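Local structure of Blr3880 protein (Bradyrhizobium japonicum, 2OOD) at residues I108-D112 against R113-R117. The protein probably catalyses the zinc-dependent hydrolytic deamination of guanine to xanthine and ammonia. Numbering follows the deposited sequence.
Sequences IKYKD and RNYAR
Asp112 and Tyr115 illustrate how a single N-cap residue caps the start of a helix while the turn before it packs against the new helix's first side chains. With CG of Asp112 anti to the backbone N (chi1 178°), one carboxylate oxygen swings over the first turn: OD2 accepts from Tyr115 N at 3.0 Å, a nearly straight bond that meets it on the anti side, somewhat out of the carboxylate plane, and weakly from Asn114 N. The Asp112 carbonyl adds the first regular helical bond, Ala116 N to Asp112 O at 3.0 Å. Such a cap gives the first-turn amides, which lie ahead of the i-to-i+4 pattern, a side-chain acceptor, and the helix end would probably favour the charged carboxylate.

The aromatic contacts run back to the 3-10 turn 108-111. Tyr115 turns its edge to the face of Tyr110 in an offset T-shaped pair, planes at 88° and centroids 5.3 Å apart, while Lys109 CB lies over one face of Tyr115 in a CH-pi contact, 4.0 Å from the ring centroid. The extended Lys109 chain then follows the ring outward, bringing CD within 3.5 Å of Tyr115 OH. A leucine in place of Tyr115 would probably leave the Tyr110 face without its aromatic edge and Arg86 and Glu106 without the hydroxyl they bond.

Glu106, near the end of helix 95-107, also forms a salt bridge with Lys109 NZ. The turn thus joins helix 95-107 to helix 113-129 at the periphery of the TIM-barrel amidohydrolase fold, where Arg113 forms salt bridges with Glu147 and Glu148 of helix 143-156 and Tyr110 packs on Ala145 and on Trp420 of the second subunit.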
loop_
_atom_site.group_PDB
_atom_site.type_symbol
_atom_site.label_atom_id
_atom_site.label_comp_id
_atom_site.label_asym_id
_atom_site.label_seq_id
_atom_site.Cartn_x
_atom_site.Cartn_y
_atom_site.Cartn_z
ATOM N N ILE A 108 -8.450 -22.234 -14.398
ATOM C CA ILE A 108 -8.958 -23.336 -15.194
ATOM C C ILE A 108 -10.091 -22.881 -16.128
ATOM O O ILE A 108 -10.356 -23.523 -17.146
ATOM C CB ILE A 108 -9.431 -24.488 -14.267
ATOM C CG1 ILE A 108 -9.663 -25.754 -15.089
ATOM C CG2 ILE A 108 -10.694 -24.080 -13.528
ATOM C CD1 ILE A 108 -9.892 -26.998 -14.246
ATOM N N LYS A 109 -10.739 -21.765 -15.789
ATOM C CA LYS A 109 -11.834 -21.224 -16.603
ATOM C C LYS A 109 -11.342 -20.720 -17.958
ATOM O O LYS A 109 -12.110 -20.641 -18.917
ATOM C CB LYS A 109 -12.521 -20.054 -15.894
ATOM C CG LYS A 109 -13.077 -20.348 -14.523
ATOM C CD LYS A 109 -13.710 -19.084 -13.958
ATOM C CE LYS A 109 -14.297 -19.298 -12.578
ATOM N NZ LYS A 109 -14.911 -18.046 -12.056
ATOM N N TYR A 110 -10.065 -20.364 -18.031
ATOM C CA TYR A 110 -9.502 -19.859 -19.270
ATOM C C TYR A 110 -9.347 -20.921 -20.351
ATOM O O TYR A 110 -8.801 -20.648 -21.422
ATOM C CB TYR A 110 -8.167 -19.156 -18.996
ATOM C CG TYR A 110 -8.357 -17.811 -18.328
ATOM C CD1 TYR A 110 -8.869 -17.717 -17.040
ATOM C CD2 TYR A 110 -8.086 -16.633 -19.005
ATOM C CE1 TYR A 110 -9.109 -16.483 -16.446
ATOM C CE2 TYR A 110 -8.324 -15.394 -18.422
ATOM C CZ TYR A 110 -8.836 -15.326 -17.145
ATOM O OH TYR A 110 -9.083 -14.095 -16.571
ATOM N N LYS A 111 -9.825 -22.130 -20.056
ATOM C CA LYS A 111 -9.797 -23.240 -21.010
ATOM C C LYS A 111 -10.817 -22.848 -22.074
ATOM O O LYS A 111 -10.635 -23.103 -23.268
ATOM C CB LYS A 111 -10.270 -24.535 -20.346
ATOM C CG LYS A 111 -9.207 -25.569 -20.071
ATOM C CD LYS A 111 -9.860 -26.858 -19.578
ATOM C CE LYS A 111 -8.816 -27.935 -19.283
ATOM N NZ LYS A 111 -9.403 -29.138 -18.575
ATOM N N ASP A 112 -11.898 -22.234 -21.593
ATOM C CA ASP A 112 -13.009 -21.751 -22.404
ATOM C C ASP A 112 -12.545 -20.473 -23.108
ATOM O O ASP A 112 -12.165 -19.502 -22.447
ATOM C CB ASP A 112 -14.188 -21.461 -21.479
ATOM C CG ASP A 112 -15.377 -20.902 -22.207
ATOM O OD1 ASP A 112 -16.424 -21.586 -22.240
ATOM O OD2 ASP A 112 -15.268 -19.778 -22.747
ATOM N N ARG A 113 -12.581 -20.461 -24.440
ATOM C CA ARG A 113 -12.103 -19.304 -25.192
ATOM C C ARG A 113 -12.885 -18.009 -25.008
ATOM O O ARG A 113 -12.323 -16.923 -25.166
ATOM C CB ARG A 113 -12.012 -19.641 -26.674
ATOM C CG ARG A 113 -11.287 -18.591 -27.478
ATOM C CD ARG A 113 -11.235 -18.987 -28.932
ATOM N NE ARG A 113 -10.487 -20.225 -29.147
ATOM C CZ ARG A 113 -9.170 -20.346 -29.001
ATOM N NH1 ARG A 113 -8.433 -19.305 -28.634
ATOM N NH2 ARG A 113 -8.583 -21.510 -29.245
ATOM N N ASN A 114 -14.168 -18.103 -24.680
ATOM C CA ASN A 114 -14.962 -16.898 -24.471
ATOM C C ASN A 114 -14.523 -16.182 -23.203
ATOM O O ASN A 114 -14.353 -14.959 -23.193
ATOM C CB ASN A 114 -16.451 -17.234 -24.384
ATOM C CG ASN A 114 -17.039 -17.599 -25.732
ATOM O OD1 ASN A 114 -17.087 -16.774 -26.650
ATOM N ND2 ASN A 114 -17.479 -18.845 -25.864
ATOM N N TYR A 115 -14.340 -16.950 -22.133
ATOM C CA TYR A 115 -13.902 -16.402 -20.852
ATOM C C TYR A 115 -12.493 -15.845 -21.016
ATOM O O TYR A 115 -12.183 -14.768 -20.532
ATOM C CB TYR A 115 -13.890 -17.498 -19.788
ATOM C CG TYR A 115 -13.884 -16.989 -18.374
ATOM C CD1 TYR A 115 -15.061 -16.644 -17.738
ATOM C CD2 TYR A 115 -12.700 -16.857 -17.665
ATOM C CE1 TYR A 115 -15.068 -16.184 -16.425
ATOM C CE2 TYR A 115 -12.692 -16.394 -16.349
ATOM C CZ TYR A 115 -13.883 -16.062 -15.734
ATOM O OH TYR A 115 -13.899 -15.628 -14.417
ATOM N N ALA A 116 -11.642 -16.595 -21.704
ATOM C CA ALA A 116 -10.270 -16.178 -21.929
ATOM C C ALA A 116 -10.241 -14.852 -22.668
ATOM O O ALA A 116 -9.468 -13.952 -22.328
ATOM C CB ALA A 116 -9.524 -17.236 -22.729
ATOM N N ARG A 117 -11.085 -14.733 -23.689
ATOM C CA ARG A 117 -11.141 -13.509 -24.481
ATOM C C ARG A 117 -11.571 -12.309 -23.635
ATOM O O ARG A 117 -11.048 -11.206 -23.799
ATOM C CB ARG A 117 -12.093 -13.681 -25.666
ATOM C CG ARG A 117 -12.137 -12.463 -26.567
ATOM C CD ARG A 117 -13.199 -12.587 -27.646
ATOM N NE ARG A 117 -12.903 -13.667 -28.578
ATOM C CZ ARG A 117 -13.672 -14.739 -28.748
ATOM N NH1 ARG A 117 -14.789 -14.875 -28.036
ATOM N NH2 ARG A 117 -13.335 -15.667 -29.640
#